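Local coordinates for protein calreticulin, putative (Trypanosoma cruzi, PDB 5HCF) that probably acts as a calcium-dependent lectin-like chaperone of the endoplasmic reticulum, binding carbohydrate and peptide on folding glycoproteins, at residues A[107-120]-A[136-150]. Sequence-based numbering, arbitrary orientation. Where two conformers were deposited one is given.
Sequences LMFGPDRCGSQNRV and RIRFPEDKLTHVYTL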
loop_
_atom_site.group_PDB
_atom_site.type_symbol
_atom_site.label_atom_id
_atom_site.label_comp_id
_atom_site.label_asym_id
_atom_site.label_seq_id
_atom_site.Cartn_x
_atom_site.Cartn_y
_atom_site.Cartn_z
ATOM N N LEU A 107 6.119 -6.642 1.867
ATOM C CA LEU A 107 5.933 -5.256 1.463
ATOM C C LEU A 107 4.984 -4.489 2.383
ATOM O O LEU A 107 3.915 -4.981 2.749
ATOM C CB LEU A 107 5.412 -5.193 0.021
ATOM C CG LEU A 107 5.123 -3.813 -0.587
ATOM C CD1 LEU A 107 6.409 -3.053 -0.914
ATOM C CD2 LEU A 107 4.234 -3.930 -1.823
ATOM N N MET A 108 5.401 -3.286 2.762
ATOM C CA MET A 108 4.523 -2.335 3.430
ATOM C C MET A 108 4.433 -1.093 2.555
ATOM O O MET A 108 5.434 -0.410 2.324
ATOM C CB MET A 108 5.035 -1.988 4.826
ATOM C CG MET A 108 4.237 -0.898 5.525
ATOM S SD MET A 108 4.671 -0.732 7.269
ATOM C CE MET A 108 4.597 1.050 7.470
ATOM N N PHE A 109 3.231 -0.807 2.068
ATOM C CA PHE A 109 3.053 0.182 1.009
ATOM C C PHE A 109 1.824 1.064 1.222
ATOM O O PHE A 109 0.712 0.560 1.379
ATOM C CB PHE A 109 2.969 -0.557 -0.335
ATOM C CG PHE A 109 2.670 0.327 -1.509
ATOM C CD1 PHE A 109 3.447 1.438 -1.779
ATOM C CD2 PHE A 109 1.607 0.033 -2.354
ATOM C CE1 PHE A 109 3.164 2.245 -2.860
ATOM C CE2 PHE A 109 1.320 0.832 -3.438
ATOM C CZ PHE A 109 2.100 1.940 -3.693
ATOM N N GLY A 110 2.030 2.380 1.238
ATOM C CA GLY A 110 0.924 3.319 1.319
ATOM C C GLY A 110 1.240 4.578 2.105
ATOM O O GLY A 110 2.328 4.703 2.670
ATOM N N PRO A 111 0.286 5.522 2.149
ATOM C CA PRO A 111 0.467 6.811 2.827
ATOM C C PRO A 111 0.489 6.690 4.347
ATOM O O PRO A 111 -0.198 5.837 4.909
ATOM C CB PRO A 111 -0.748 7.620 2.362
ATOM C CG PRO A 111 -1.789 6.587 2.098
ATOM C CD PRO A 111 -1.035 5.429 1.500
ATOM N N ASP A 112 1.270 7.547 4.998
ATOM C CA ASP A 112 1.342 7.572 6.455
ATOM C C ASP A 112 1.629 8.996 6.902
ATOM O O ASP A 112 2.498 9.666 6.353
ATOM C CB ASP A 112 2.414 6.609 6.975
ATOM C CG ASP A 112 2.379 6.453 8.489
ATOM O OD1 ASP A 112 1.373 6.853 9.118
ATOM O OD2 ASP A 112 3.358 5.923 9.053
ATOM N N ARG A 113 0.874 9.472 7.885
ATOM C CA ARG A 113 1.039 10.839 8.360
ATOM C C ARG A 113 0.769 10.977 9.856
ATOM O O ARG A 113 -0.124 10.324 10.411
ATOM C CB ARG A 113 0.111 11.771 7.573
ATOM C CG ARG A 113 0.055 13.204 8.081
ATOM C CD ARG A 113 -1.368 13.598 8.455
ATOM N NE ARG A 113 -2.227 13.773 7.284
ATOM C CZ ARG A 113 -2.668 14.949 6.841
ATOM N NH1 ARG A 113 -2.337 16.071 7.472
ATOM N NH2 ARG A 113 -3.452 15.003 5.769
ATOM N N CYS A 114 1.550 11.839 10.500
ATOM C CA CYS A 114 1.377 12.149 11.910
ATOM C C CYS A 114 2.035 13.496 12.192
ATOM O O CYS A 114 3.261 13.605 12.213
ATOM C CB CYS A 114 1.976 11.048 12.787
ATOM S SG CYS A 114 1.401 11.057 14.496
ATOM N N GLY A 115 1.220 14.522 12.409
ATOM C CA GLY A 115 1.730 15.869 12.579
ATOM C C GLY A 115 2.296 16.405 11.280
ATOM O O GLY A 115 1.698 16.242 10.216
ATOM N N SER A 116 3.460 17.039 11.361
ATOM C CA SER A 116 4.108 17.606 10.180
ATOM C C SER A 116 4.874 16.533 9.413
ATOM O O SER A 116 5.537 16.809 8.414
ATOM C CB SER A 116 5.033 18.754 10.578
ATOM O OG SER A 116 6.003 18.307 11.507
ATOM N N GLN A 117 4.768 15.305 9.897
ATOM C CA GLN A 117 5.405 14.155 9.277
ATOM C C GLN A 117 4.487 13.513 8.228
ATOM O O GLN A 117 3.328 13.201 8.511
ATOM C CB GLN A 117 5.786 13.145 10.363
ATOM C CG GLN A 117 6.500 11.910 9.867
ATOM C CD GLN A 117 6.717 10.898 10.973
ATOM O OE1 GLN A 117 5.940 9.953 11.126
ATOM N NE2 GLN A 117 7.778 11.094 11.756
ATOM N N ASN A 118 5.016 13.299 7.024
ATOM C CA ASN A 118 4.214 12.807 5.897
ATOM C C ASN A 118 5.084 12.112 4.853
ATOM O O ASN A 118 6.024 12.705 4.324
ATOM C CB ASN A 118 3.437 13.973 5.255
ATOM C CG ASN A 118 2.576 13.549 4.066
ATOM O OD1 ASN A 118 2.998 12.779 3.198
ATOM N ND2 ASN A 118 1.354 14.070 4.020
ATOM N N ARG A 119 4.761 10.861 4.544
ATOM C CA ARG A 119 5.473 10.143 3.491
ATOM C C ARG A 119 4.671 8.962 2.961
ATOM O O ARG A 119 3.729 8.488 3.605
ATOM C CB ARG A 119 6.828 9.644 3.994
ATOM C CG ARG A 119 6.746 8.371 4.822
ATOM C CD ARG A 119 8.133 7.846 5.146
ATOM N NE ARG A 119 8.870 7.513 3.928
ATOM C CZ ARG A 119 10.056 6.913 3.903
ATOM N NH1 ARG A 119 10.656 6.562 5.035
ATOM N NH2 ARG A 119 10.640 6.657 2.742
ATOM N N VAL A 120 5.058 8.486 1.781
ATOM C CA VAL A 120 4.524 7.239 1.254
ATOM C C VAL A 120 5.499 6.115 1.565
ATOM O O VAL A 120 6.650 6.152 1.143
ATOM C CB VAL A 120 4.274 7.320 -0.267
ATOM C CG1 VAL A 120 3.708 6.007 -0.787
ATOM C CG2 VAL A 120 3.349 8.495 -0.597
ATOM N N ARG A 136 11.589 10.227 -0.184
ATOM C CA ARG A 136 10.481 10.627 0.670
ATOM C C ARG A 136 9.487 11.472 -0.129
ATOM O O ARG A 136 9.696 12.670 -0.325
ATOM C CB ARG A 136 10.992 11.405 1.888
ATOM C CG ARG A 136 12.092 10.675 2.649
ATOM C CD ARG A 136 12.418 11.295 4.004
ATOM N NE ARG A 136 11.575 10.773 5.077
ATOM C CZ ARG A 136 10.372 11.231 5.409
ATOM N NH1 ARG A 136 9.822 12.235 4.739
ATOM N NH2 ARG A 136 9.710 10.666 6.411
ATOM N N ILE A 137 8.426 10.832 -0.618
ATOM C CA ILE A 137 7.344 11.533 -1.303
ATOM C C ILE A 137 6.147 11.744 -0.380
ATOM O O ILE A 137 5.591 10.788 0.162
ATOM C CB ILE A 137 6.874 10.778 -2.559
ATOM C CG1 ILE A 137 7.793 11.084 -3.744
ATOM C CG2 ILE A 137 5.449 11.174 -2.910
ATOM C CD1 ILE A 137 9.173 10.504 -3.613
ATOM N N ARG A 138 5.757 13.002 -0.196
ATOM C CA ARG A 138 4.571 13.323 0.593
ATOM C C ARG A 138 3.302 13.072 -0.219
ATOM O O ARG A 138 3.257 13.344 -1.420
ATOM C CB ARG A 138 4.614 14.776 1.074
ATOM C CG ARG A 138 5.704 15.069 2.084
ATOM C CD ARG A 138 5.607 16.511 2.565
ATOM N NE ARG A 138 6.343 16.734 3.806
ATOM C CZ ARG A 138 5.769 16.966 4.983
ATOM N NH1 ARG A 138 4.446 17.015 5.082
ATOM N NH2 ARG A 138 6.520 17.154 6.062
ATOM N N PHE A 139 2.273 12.546 0.435
ATOM C CA PHE A 139 1.001 12.314 -0.238
ATOM C C PHE A 139 0.085 13.499 0.012
ATOM O O PHE A 139 0.257 14.212 1.000
ATOM C CB PHE A 139 0.357 11.001 0.226
ATOM C CG PHE A 139 -0.170 11.040 1.634
ATOM C CD1 PHE A 139 0.654 10.728 2.708
ATOM C CD2 PHE A 139 -1.494 11.376 1.884
ATOM C CE1 PHE A 139 0.169 10.757 4.003
ATOM C CE2 PHE A 139 -1.985 11.409 3.169
ATOM C CZ PHE A 139 -1.153 11.096 4.234
ATOM N N PRO A 140 -0.889 13.715 -0.887
ATOM C CA PRO A 140 -1.754 14.898 -0.820
ATOM C C PRO A 140 -2.587 14.920 0.454
ATOM O O PRO A 140 -3.196 13.917 0.824
ATOM C CB PRO A 140 -2.644 14.771 -2.062
ATOM C CG PRO A 140 -2.015 13.712 -2.917
ATOM C CD PRO A 140 -1.220 12.834 -2.018
ATOM N N GLU A 141 -2.599 16.066 1.123
ATOM C CA GLU A 141 -3.287 16.191 2.396
ATOM C C GLU A 141 -4.634 16.855 2.194
ATOM O O GLU A 141 -4.805 18.039 2.471
ATOM C CB GLU A 141 -2.430 16.976 3.392
ATOM C CG GLU A 141 -1.221 16.195 3.865
ATOM C CD GLU A 141 -0.369 16.957 4.850
ATOM O OE1 GLU A 141 0.589 16.350 5.389
ATOM O OE2 GLU A 141 -0.656 18.155 5.088
ATOM N N ASP A 142 -5.587 16.068 1.711
ATOM C CA ASP A 142 -6.942 16.546 1.485
ATOM C C ASP A 142 -7.920 15.408 1.750
ATOM O O ASP A 142 -7.511 14.314 2.150
ATOM C CB ASP A 142 -7.097 17.094 0.061
ATOM C CG ASP A 142 -6.735 16.075 -1.011
ATOM O OD1 ASP A 142 -6.920 14.861 -0.782
ATOM O OD2 ASP A 142 -6.255 16.489 -2.091
ATOM N N LYS A 143 -9.205 15.670 1.535
ATOM C CA LYS A 143 -10.247 14.694 1.834
ATOM C C LYS A 143 -10.592 13.807 0.636
ATOM O O LYS A 143 -11.487 12.969 0.716
ATOM C CB LYS A 143 -11.506 15.406 2.333
ATOM C CG LYS A 143 -11.302 16.165 3.629
ATOM C CD LYS A 143 -12.559 16.904 4.037
ATOM C CE LYS A 143 -12.363 17.615 5.364
ATOM N NZ LYS A 143 -13.659 17.908 6.041
ATOM N N LEU A 144 -9.878 13.984 -0.470
ATOM C CA LEU A 144 -10.180 13.244 -1.689
ATOM C C LEU A 144 -9.558 11.845 -1.708
ATOM O O LEU A 144 -8.639 11.543 -0.941
ATOM C CB LEU A 144 -9.705 14.030 -2.909
ATOM C CG LEU A 144 -10.310 15.417 -3.118
ATOM C CD1 LEU A 144 -9.512 16.174 -4.162
ATOM C CD2 LEU A 144 -11.767 15.302 -3.534
ATOM N N THR A 145 -10.078 10.996 -2.593
ATOM C CA THR A 145 -9.539 9.658 -2.792
ATOM C C THR A 145 -8.234 9.715 -3.578
ATOM O O THR A 145 -8.151 10.374 -4.612
ATOM C CB THR A 145 -10.534 8.746 -3.539
ATOM O OG1 THR A 145 -11.679 8.508 -2.716
ATOM C CG2 THR A 145 -9.886 7.407 -3.892
ATOM N N HIS A 146 -7.212 9.027 -3.079
ATOM C CA HIS A 146 -5.950 8.923 -3.797
ATOM C C HIS A 146 -5.549 7.467 -3.982
ATOM O O HIS A 146 -5.837 6.619 -3.135
ATOM C CB HIS A 146 -4.851 9.697 -3.072
ATOM C CG HIS A 146 -5.132 11.162 -2.962
ATOM N ND1 HIS A 146 -4.990 12.027 -4.026
ATOM C CD2 HIS A 146 -5.547 11.914 -1.917
ATOM C CE1 HIS A 146 -5.312 13.249 -3.642
ATOM N NE2 HIS A 146 -5.652 13.209 -2.366
ATOM N N VAL A 147 -4.894 7.186 -5.103
ATOM C CA VAL A 147 -4.519 5.823 -5.462
ATOM C C VAL A 147 -3.005 5.642 -5.430
ATOM O O VAL A 147 -2.257 6.481 -5.933
ATOM C CB VAL A 147 -5.036 5.452 -6.867
ATOM C CG1 VAL A 147 -4.780 3.976 -7.165
ATOM C CG2 VAL A 147 -6.516 5.788 -6.994
ATOM N N TYR A 148 -2.558 4.537 -4.846
ATOM C CA TYR A 148 -1.132 4.258 -4.751
ATOM C C TYR A 148 -0.811 2.957 -5.469
ATOM O O TYR A 148 -1.314 1.894 -5.110
ATOM C CB TYR A 148 -0.692 4.205 -3.288
ATOM C CG TYR A 148 -1.073 5.457 -2.528
ATOM C CD1 TYR A 148 -2.348 5.608 -1.994
ATOM C CD2 TYR A 148 -0.165 6.498 -2.362
ATOM C CE1 TYR A 148 -2.703 6.750 -1.308
ATOM C CE2 TYR A 148 -0.511 7.642 -1.677
ATOM C CZ TYR A 148 -1.782 7.766 -1.154
ATOM O OH TYR A 148 -2.136 8.905 -0.470
ATOM N N THR A 149 0.026 3.057 -6.495
ATOM C CA THR A 149 0.339 1.919 -7.348
ATOM C C THR A 149 1.841 1.698 -7.424
ATOM O O THR A 149 2.607 2.645 -7.595
ATOM C CB THR A 149 -0.211 2.117 -8.779
ATOM O OG1 THR A 149 -1.612 2.420 -8.725
ATOM C CG2 THR A 149 0.000 0.866 -9.606
ATOM N N LEU A 150 2.258 0.443 -7.288
ATOM C CA LEU A 150 3.674 0.096 -7.318
ATOM C C LEU A 150 3.956 -0.978 -8.354
ATOM O O LEU A 150 3.315 -2.031 -8.367
ATOM C CB LEU A 150 4.149 -0.389 -5.947
ATOM C CG LEU A 150 5.630 -0.769 -5.888
ATOM C CD1 LEU A 150 6.490 0.413 -6.305
ATOM C CD2 LEU A 150 6.029 -1.268 -4.518
HETATM O O HOH W 1 7.853 13.487 6.972
HETATM O O HOH W 2 8.054 8.451 0.873
#
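In the legume-lectin sandwich, the loop 136-144, which leads from the sheet holding the hairpin of strands 107-114 and 117-126 to strand 145-152 of the other sheet, packs on that hairpin mainly through F139 against P111 and N118, and P111 also meets Y148. P111 CB makes a CH-pi contact over the centre of the F139 ring, 3.5 Å from its centroid. A second CH-pi contact sets P111 CD over the face of Y148, 3.6 Å from that centroid. A compact, rigid proline ring suits this place because its CB and CD can meet two aromatic faces at once. The opposite face of F139 is covered by the N118 amide, whose plane is turned 37° from the ring. With CG anti to the backbone N (chi1 180°), N118 reaches the loop and bonds it from both ends of the amide: OD1 accepts from F139 N at 2.9 Å, and ND2 gives to E141 OE1 at 2.8 Å and, over a longer 3.2 Å, to F139 O. Asparagine suits the place because one amide offers the irregular loop both an acceptor and a donor. V120 N to I137 O, at 2.9 Å, is the only backbone-to-backbone hydrogen bond between the two segments. Strand 145-152 packs against strand 107-109 through side chains: L150 CB lies over one face of the F109 ring, and L107 CD1 touches L150 CD2. At the hairpin's type II' turn from C114, disulfide-bonded to C83, to Q117, R138 stretches its extended chain to S116 O, NH2 lying 2.6 Å away. E141 stacks its carboxylate on the R113 guanidinium in the modelled conformer, the planes 19° apart; the salt bridge, R113 NH1 to E141 OE2 at 3.6 Å, rests on charge alone, because the oxygen lies well out of the guanidinium plane.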